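Side-chain contacts in octenoyl-CoA reductase/carboxylase (Streptomyces sp., PDB 4A0S), which catalyses the NADPH-dependent reductive carboxylation of 2-octenoyl-CoA, making a polyketide extender unit for cinnabaramide biosynthesis: residues A[190-193]-A[194-197]; A[285-288]-A[289-293]; A[396-399]-A[400-404]. One frame throughout, in Å; residues are numbered along the deposited sequence. Where two conformers were deposited one is given.

Contact 1: residues A[190-193]-A[194-197]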
# COMPACT_ATOMS: atom_id res chain seq x y z
N HIS A 190 -14.48 28.00 -13.79
CA HIS A 190 -14.01 28.56 -15.04
C HIS A 190 -14.55 27.81 -16.24
O HIS A 190 -14.22 28.12 -17.37
CB HIS A 190 -12.49 28.48 -15.07
CG HIS A 190 -11.99 27.07 -15.04
ND1 HIS A 190 -11.93 26.33 -13.88
CD2 HIS A 190 -11.55 26.26 -16.03
CE1 HIS A 190 -11.46 25.13 -14.15
NE2 HIS A 190 -11.21 25.06 -15.45
N LEU A 191 -15.37 26.79 -15.99
CA LEU A 191 -15.86 25.94 -17.05
C LEU A 191 -17.29 26.28 -17.40
O LEU A 191 -18.05 26.69 -16.54
CB LEU A 191 -15.83 24.49 -16.60
CG LEU A 191 -14.45 23.86 -16.42
CD1 LEU A 191 -14.64 22.41 -16.05
CD2 LEU A 191 -13.56 24.00 -17.66
N THR A 192 -17.65 26.06 -18.65
CA THR A 192 -19.03 26.18 -19.05
C THR A 192 -19.75 24.95 -18.52
O THR A 192 -19.12 23.98 -18.09
CB THR A 192 -19.17 26.21 -20.58
OG1 THR A 192 -18.77 24.94 -21.10
CG2 THR A 192 -18.32 27.30 -21.19
N TRP A 193 -21.08 24.98 -18.56
CA TRP A 193 -21.87 23.85 -18.08
C TRP A 193 -21.49 22.56 -18.77
O TRP A 193 -21.20 21.54 -18.11
CB TRP A 193 -23.35 24.11 -18.27
CG TRP A 193 -23.83 25.24 -17.50
CD1 TRP A 193 -24.27 26.44 -17.99
CD2 TRP A 193 -23.92 25.34 -16.07
NE1 TRP A 193 -24.64 27.26 -16.96
CE2 TRP A 193 -24.44 26.61 -15.77
CE3 TRP A 193 -23.62 24.46 -15.00
CZ2 TRP A 193 -24.67 27.04 -14.45
CZ3 TRP A 193 -23.85 24.88 -13.70
CH2 TRP A 193 -24.36 26.16 -13.44
N GLU A 194 -21.47 22.61 -20.10
CA GLU A 194 -21.19 21.44 -20.90
C GLU A 194 -19.75 20.95 -20.66
O GLU A 194 -19.49 19.74 -20.60
CB GLU A 194 -21.49 21.70 -22.38
CG GLU A 194 -20.71 22.86 -22.98
CD GLU A 194 -21.38 24.22 -22.79
OE1 GLU A 194 -22.20 24.40 -21.85
OE2 GLU A 194 -21.08 25.11 -23.60
N GLU A 195 -18.82 21.87 -20.48
CA GLU A 195 -17.43 21.49 -20.18
C GLU A 195 -17.32 20.77 -18.84
O GLU A 195 -16.62 19.76 -18.71
CB GLU A 195 -16.57 22.73 -20.12
CG GLU A 195 -16.17 23.29 -21.47
CD GLU A 195 -15.69 24.73 -21.35
OE1 GLU A 195 -15.54 25.21 -20.22
OE2 GLU A 195 -15.46 25.37 -22.40
N ALA A 196 -17.99 21.33 -17.84
CA ALA A 196 -18.03 20.77 -16.49
C ALA A 196 -18.70 19.38 -16.49
O ALA A 196 -18.22 18.46 -15.83
CB ALA A 196 -18.77 21.71 -15.56
N ALA A 197 -19.77 19.24 -17.27
CA ALA A 197 -20.59 18.03 -17.35
C ALA A 197 -19.88 16.82 -17.94
O ALA A 197 -20.21 15.68 -17.59
CB ALA A 197 -21.85 18.30 -18.15

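Contact 2: residues A[285-288]-A[289-293]. With CO8 (octanoyl-coenzyme A), chain L.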
# COMPACT_ATOMS: atom_id res chain seq x y z
N PRO A 285 -4.68 -17.38 -29.28
CA PRO A 285 -3.63 -17.21 -28.27
C PRO A 285 -2.26 -16.88 -28.85
O PRO A 285 -1.57 -16.00 -28.34
CB PRO A 285 -3.60 -18.58 -27.57
CG PRO A 285 -4.95 -19.13 -27.77
CD PRO A 285 -5.37 -18.67 -29.13
N ARG A 286 -1.89 -17.59 -29.92
CA ARG A 286 -0.61 -17.38 -30.58
C ARG A 286 -0.45 -15.96 -31.10
O ARG A 286 0.56 -15.30 -30.83
CB ARG A 286 -0.42 -18.37 -31.74
CG ARG A 286 0.94 -18.24 -32.42
CD ARG A 286 2.03 -18.05 -31.37
NE ARG A 286 3.39 -18.20 -31.90
CZ ARG A 286 4.47 -18.26 -31.14
NH1 ARG A 286 4.37 -18.18 -29.81
NH2 ARG A 286 5.67 -18.40 -31.70
N ARG A 287 -1.45 -15.51 -31.86
CA ARG A 287 -1.46 -14.21 -32.42
C ARG A 287 -1.51 -13.14 -31.34
O ARG A 287 -0.83 -12.13 -31.46
CB ARG A 287 -2.65 -14.02 -33.36
CG ARG A 287 -2.69 -12.66 -34.04
CD ARG A 287 -3.29 -12.74 -35.43
NE ARG A 287 -4.75 -12.65 -35.41
CZ ARG A 287 -5.43 -11.52 -35.51
NH1 ARG A 287 -4.81 -10.35 -35.63
NH2 ARG A 287 -6.75 -11.55 -35.49
N VAL A 288 -2.17 -13.46 -30.21
CA VAL A 288 -2.17 -12.52 -29.08
C VAL A 288 -0.75 -12.39 -28.54
O VAL A 288 -0.29 -11.28 -28.29
CB VAL A 288 -3.19 -12.90 -27.97
CG1 VAL A 288 -3.03 -12.00 -26.76
CG2 VAL A 288 -4.61 -12.79 -28.49
N VAL A 289 -0.04 -13.51 -28.42
CA VAL A 289 1.34 -13.47 -27.92
C VAL A 289 2.24 -12.71 -28.89
O VAL A 289 2.94 -11.77 -28.49
CB VAL A 289 1.91 -14.88 -27.61
CG1 VAL A 289 3.41 -14.81 -27.32
CG2 VAL A 289 1.18 -15.48 -26.41
N GLU A 290 2.22 -13.10 -30.17
CA GLU A 290 3.01 -12.42 -31.20
C GLU A 290 2.72 -10.93 -31.19
O GLU A 290 3.63 -10.12 -31.06
CB GLU A 290 2.73 -12.98 -32.60
CG GLU A 290 3.13 -14.42 -32.82
CD GLU A 290 2.52 -14.97 -34.10
OE1 GLU A 290 1.38 -15.48 -34.05
OE2 GLU A 290 3.17 -14.89 -35.16
N THR A 291 1.44 -10.58 -31.31
CA THR A 291 0.99 -9.20 -31.34
C THR A 291 1.35 -8.46 -30.05
O THR A 291 1.86 -7.35 -30.11
CB THR A 291 -0.52 -9.09 -31.62
OG1 THR A 291 -0.81 -9.74 -32.86
CG2 THR A 291 -0.96 -7.63 -31.71
N GLY A 292 1.10 -9.10 -28.91
CA GLY A 292 1.49 -8.54 -27.61
C GLY A 292 2.97 -8.19 -27.63
O GLY A 292 3.37 -7.10 -27.23
N ARG A 293 3.77 -9.14 -28.12
CA ARG A 293 5.20 -8.94 -28.30
C ARG A 293 5.51 -7.75 -29.20
O ARG A 293 6.35 -6.93 -28.86
CB ARG A 293 5.85 -10.21 -28.84
CG ARG A 293 6.03 -11.30 -27.82
CD ARG A 293 6.16 -12.65 -28.50
NE ARG A 293 6.94 -13.58 -27.69
CZ ARG A 293 7.05 -14.88 -27.96
NH1 ARG A 293 6.43 -15.41 -29.00
NH2 ARG A 293 7.79 -15.65 -27.17
N1A CO8 L . 11.76 -27.07 -28.15
C2A CO8 L . 12.69 -26.12 -28.18
N3A CO8 L . 12.37 -24.84 -27.99
C4A CO8 L . 11.10 -24.47 -27.75
C5A CO8 L . 10.11 -25.45 -27.70
C6A CO8 L . 10.47 -26.78 -27.91
N6A CO8 L . 9.55 -27.75 -27.87
N7A CO8 L . 8.95 -24.84 -27.45
C8A CO8 L . 9.20 -23.53 -27.34
N9A CO8 L . 10.51 -23.30 -27.53
C1B CO8 L . 11.19 -21.96 -27.47
C2B CO8 L . 10.90 -20.99 -28.62
O2B CO8 L . 12.11 -20.30 -28.99
C3B CO8 L . 9.89 -20.01 -28.02
O3B CO8 L . 10.05 -18.70 -28.57
P3B CO8 L . 8.85 -18.00 -29.41
O7A CO8 L . 8.50 -19.06 -30.59
O8A CO8 L . 7.57 -17.97 -28.42
O9A CO8 L . 9.25 -16.66 -29.90
C4B CO8 L . 10.31 -19.96 -26.56
O4B CO8 L . 10.69 -21.32 -26.24
C5B CO8 L . 9.13 -19.44 -25.70
O5B CO8 L . 9.55 -19.14 -24.34
P1A CO8 L . 10.31 -17.74 -23.95
O1A CO8 L . 10.40 -17.74 -22.32
O2A CO8 L . 11.64 -17.60 -24.59
O3A CO8 L . 9.33 -16.49 -24.38
P2A CO8 L . 8.47 -15.57 -23.34
O4A CO8 L . 7.40 -14.82 -24.28
O5A CO8 L . 9.25 -14.61 -22.49
O6A CO8 L . 7.58 -16.58 -22.45
CBP CO8 L . 6.66 -17.58 -20.43
CCP CO8 L . 7.38 -16.38 -21.05
CDP CO8 L . 5.28 -17.68 -21.09
CEP CO8 L . 6.52 -17.31 -18.92
CAP CO8 L . 7.52 -18.85 -20.72
OAP CO8 L . 8.89 -18.63 -20.32
C9P CO8 L . 7.00 -20.08 -19.95
O9P CO8 L . 5.95 -20.65 -20.27
N8P CO8 L . 7.80 -20.42 -18.94
C7P CO8 L . 7.51 -21.52 -18.02
C6P CO8 L . 6.35 -21.08 -17.12
C5P CO8 L . 5.58 -22.33 -16.69
O5P CO8 L . 4.68 -22.80 -17.39
N4P CO8 L . 5.98 -22.87 -15.54
C3P CO8 L . 7.06 -22.30 -14.72
C2P CO8 L . 7.01 -22.97 -13.36
S1P CO8 L . 5.74 -22.26 -12.24
C1' CO8 L . 6.38 -22.97 -10.81
O1' CO8 L . 6.11 -24.14 -10.56
C2' CO8 L . 7.24 -22.19 -10.04
C3' CO8 L . 7.81 -22.67 -8.86
C4' CO8 L . 8.63 -21.89 -8.03
C5' CO8 L . 9.00 -20.51 -8.57
C6' CO8 L . 10.12 -19.89 -7.70
C7' CO8 L . 10.67 -18.69 -8.46
C8' CO8 L . 11.71 -17.98 -7.61
O HOH W 1 -2.51 -9.02 -34.80

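Contact 3: residues A[396-399]-A[400-404]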
# COMPACT_ATOMS: atom_id res chain seq x y z
N ALA A 396 -26.69 12.18 -30.06
CA ALA A 396 -25.45 12.25 -29.29
C ALA A 396 -25.04 10.86 -28.85
O ALA A 396 -23.91 10.45 -29.02
CB ALA A 396 -25.60 13.19 -28.11
N CYS A 397 -26.01 10.13 -28.30
CA CYS A 397 -25.81 8.75 -27.87
C CYS A 397 -25.40 7.84 -29.02
O CYS A 397 -24.44 7.07 -28.92
CB CYS A 397 -27.08 8.24 -27.22
SG CYS A 397 -26.78 6.87 -26.15
N ARG A 398 -26.13 7.94 -30.13
CA ARG A 398 -25.80 7.21 -31.34
C ARG A 398 -24.38 7.53 -31.78
O ARG A 398 -23.64 6.64 -32.20
CB ARG A 398 -26.79 7.59 -32.45
CG ARG A 398 -26.59 6.88 -33.77
CD ARG A 398 -26.82 5.39 -33.63
NE ARG A 398 -26.85 4.72 -34.92
CZ ARG A 398 -26.78 3.40 -35.08
NH1 ARG A 398 -26.66 2.60 -34.03
NH2 ARG A 398 -26.81 2.89 -36.30
N VAL A 399 -24.00 8.79 -31.71
CA VAL A 399 -22.65 9.18 -32.09
C VAL A 399 -21.63 8.36 -31.32
O VAL A 399 -20.75 7.75 -31.91
CB VAL A 399 -22.41 10.70 -31.89
CG1 VAL A 399 -20.91 11.01 -31.76
CG2 VAL A 399 -23.04 11.51 -33.03
N VAL A 400 -21.78 8.33 -29.99
CA VAL A 400 -20.90 7.55 -29.13
C VAL A 400 -21.03 6.06 -29.42
O VAL A 400 -20.03 5.36 -29.51
CB VAL A 400 -21.16 7.83 -27.64
CG1 VAL A 400 -20.36 6.84 -26.74
CG2 VAL A 400 -20.79 9.27 -27.33
N GLN A 401 -22.26 5.59 -29.58
CA GLN A 401 -22.47 4.20 -29.98
C GLN A 401 -21.69 3.82 -31.24
O GLN A 401 -21.10 2.75 -31.30
CB GLN A 401 -23.95 3.90 -30.19
CG GLN A 401 -24.18 2.42 -30.49
CD GLN A 401 -25.63 2.10 -30.66
OE1 GLN A 401 -26.40 2.92 -31.12
NE2 GLN A 401 -26.01 0.89 -30.29
N THR A 402 -21.69 4.71 -32.23
CA THR A 402 -21.08 4.41 -33.51
C THR A 402 -19.62 4.86 -33.54
O THR A 402 -18.99 4.88 -34.59
CB THR A 402 -21.88 5.03 -34.66
OG1 THR A 402 -22.01 6.43 -34.41
CG2 THR A 402 -23.27 4.41 -34.74
N SER A 403 -19.09 5.23 -32.37
CA SER A 403 -17.69 5.58 -32.20
C SER A 403 -17.27 6.70 -33.15
O SER A 403 -16.15 6.71 -33.67
CB SER A 403 -16.80 4.33 -32.30
OG SER A 403 -15.42 4.64 -32.09
N ARG A 404 -18.16 7.67 -33.35
CA ARG A 404 -17.90 8.77 -34.25
C ARG A 404 -17.33 9.98 -33.53
O ARG A 404 -17.00 10.98 -34.16
CB ARG A 404 -19.18 9.17 -34.99
CG ARG A 404 -19.61 8.17 -36.07
CD ARG A 404 -20.93 8.60 -36.70
NE ARG A 404 -20.82 9.87 -37.41
CZ ARG A 404 -20.26 10.01 -38.61
NH1 ARG A 404 -19.73 8.96 -39.23
NH2 ARG A 404 -20.20 11.21 -39.19

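Contact 1: residues A[190-193]-A[194-197]
Glu-194 opens the helix side of this contact by folding back over Thr-192, a good example of how a helix start is sealed by side chains. Its CG lies between the backbone N and the carbonyl carbon (chi1 58°), and a second bend at chi2 lays the carboxylate carbon CD 3.2 Å from Thr-192 OG1. This is packing without a hydrogen bond; the carboxylate takes its bond from the backbone N of Gly-419 through OE2. Next comes Glu-195, which closes the capping box. Its N donates to OG1 of the N-cap residue Thr-192 over 3.1 Å, and its OE1 receives Thr-192 N in return at 2.8 Å. That return bond is almost straight (167°), although the donor approaches from above the carboxylate plane. The methyl CD2 of Leu-191 rests 3.5 Å from the same OE1, so an apolar branch flanks the cap. Ala-196 then begins the regular helical bonding, its N reaching Thr-192 O, while its CA meets Leu-191 CD1 at 3.8 Å. Ala-197 completes the turn by donating to Trp-193 O at 2.8 Å, an oxygen that also pairs with Ser-118 OG. The amides of Glu-195, Ala-196 and Ala-197 in this buried helix start thus each have an acceptor: Thr-192 OG1, Thr-192 O and Trp-193 O. What remains is the charge of Glu-195: OE2 forms a salt bridge with Arg-428 and a hydrogen bond with Asn-437, and Arg-428 also binds His-190 O. An arginine, together with the amides of a helix start, would probably favour the ionised carboxylate here, offsetting the cost of burying it.

Contact 2: residues A[285-288]-A[289-293]
Arg-286 and Arg-293 bring their guanidinium groups together, NH1 to NH1 at 3.5 Å, because both serve the 3'-phosphate of octanoyl-coenzyme A. Their planes stand 73° apart, and each turns its NH1/NH2 edge to the anion. Arg-286 NH2 donates to O7A at 3.1 Å, with a weak bond from NH1 to O8A. Arg-293 grips O8A with both terminal nitrogens, NH2 at 2.6 Å and NH1 at 2.9 Å; its NH2 also makes weak bonds to pyrophosphate oxygens O4A and O3A. The same ligand is bound by Tyr-349 and by His-91 of a second subunit.

Opposite charge adds a looser layer. Glu-290 sets its CG over one face of the Arg-286 guanidinium and brings OE1 to 4.0 Å from NE, well out of the plane, so that no N-H points at it. Arg-286 gets there through a bend at chi2 (42°).

All this is built on the first turns of helix 285-303, which leads into strand 309-312 of the Rossmann-type parallel sheet of the nucleotide-binding domain.

Among hydrogen bonds within the helix, Arg-287 O stands out by accepting twice from Thr-291: OG1 arrives at 2.8 Å from above the carbonyl plane and N from the opposite face. Apolar contacts occupy the inner side, where Val-288 and Val-289 both meet Ile-324 of helix 316-325.

Contact 3: residues A[396-399]-A[400-404]
Arg-398 reaches along the helix surface to two residues of the next turn and meets them in two different ways. At the edge of its guanidinium, NH1 donates to Gln-401 OE1 at 2.9 Å. The oxygen lies in the guanidinium plane, yet the N-H comes in from above the amide plane, since the two flat groups are turned 78° against each other. Over one guanidinium face sits a methyl group, Thr-402 CG2, 3.6 Å from Arg-398 NE. A bend at chi2 (64°) swings the arginine back over these partners. Thr-402 OG1 lies 2.8 Å from Arg-398 O and 3.1 Å from Val-399 O, with a single proton for the two.

The helix is ended by a Schellman motif. Arg-404 N bonds to Val-399 O at 3.0 Å, almost straight at 175°, and Ser-403 N bonds to Val-400 O at the same length. Ser-403, the C-prime residue, takes the positive phi that this turn requires; its OG is hydrogen-bonded to Lys-257 NZ, and the residue itself touches the bound NADP.

A second shell fixes the polar groups. Asp-43 makes a salt bridge with Arg-398 NH2, while the Gln-401 amide is held at both ends, NE2 by Lys-44 O and OE1 by Val-46 N.

Helix 393-401 is the middle member of a beta-alpha-beta unit, linking the parallel strands 384-389 and 408-412. Ala-396 packs on Tyr-388 of the first strand and on Val-409 and Val-411 of the second, and Val-400 touches Val-409 of strand 408-412 as well as Tyr-76 and Val-79 of helix 76-82.

How the contacts relate
Three helix ends here illustrate three uses of the same kind of local contact: contact 1 caps a start, contact 3 closes a finish, and contact 2 makes the first two turns of a helix into a binding surface. Only the last two reach a ligand. Contact 2 holds the coenzyme A phosphate directly, whereas contact 3 supplies Val-400 and Ser-403 to the NADP pocket; their centres lie about 30 Å apart. Contact 1 is remote from the annotated sites, the Ala-197 side chain being about 14 Å from NADP. Its centre is about 21 Å from that of contact 3 and about 42 Å from that of contact 2, across the centre of the chain.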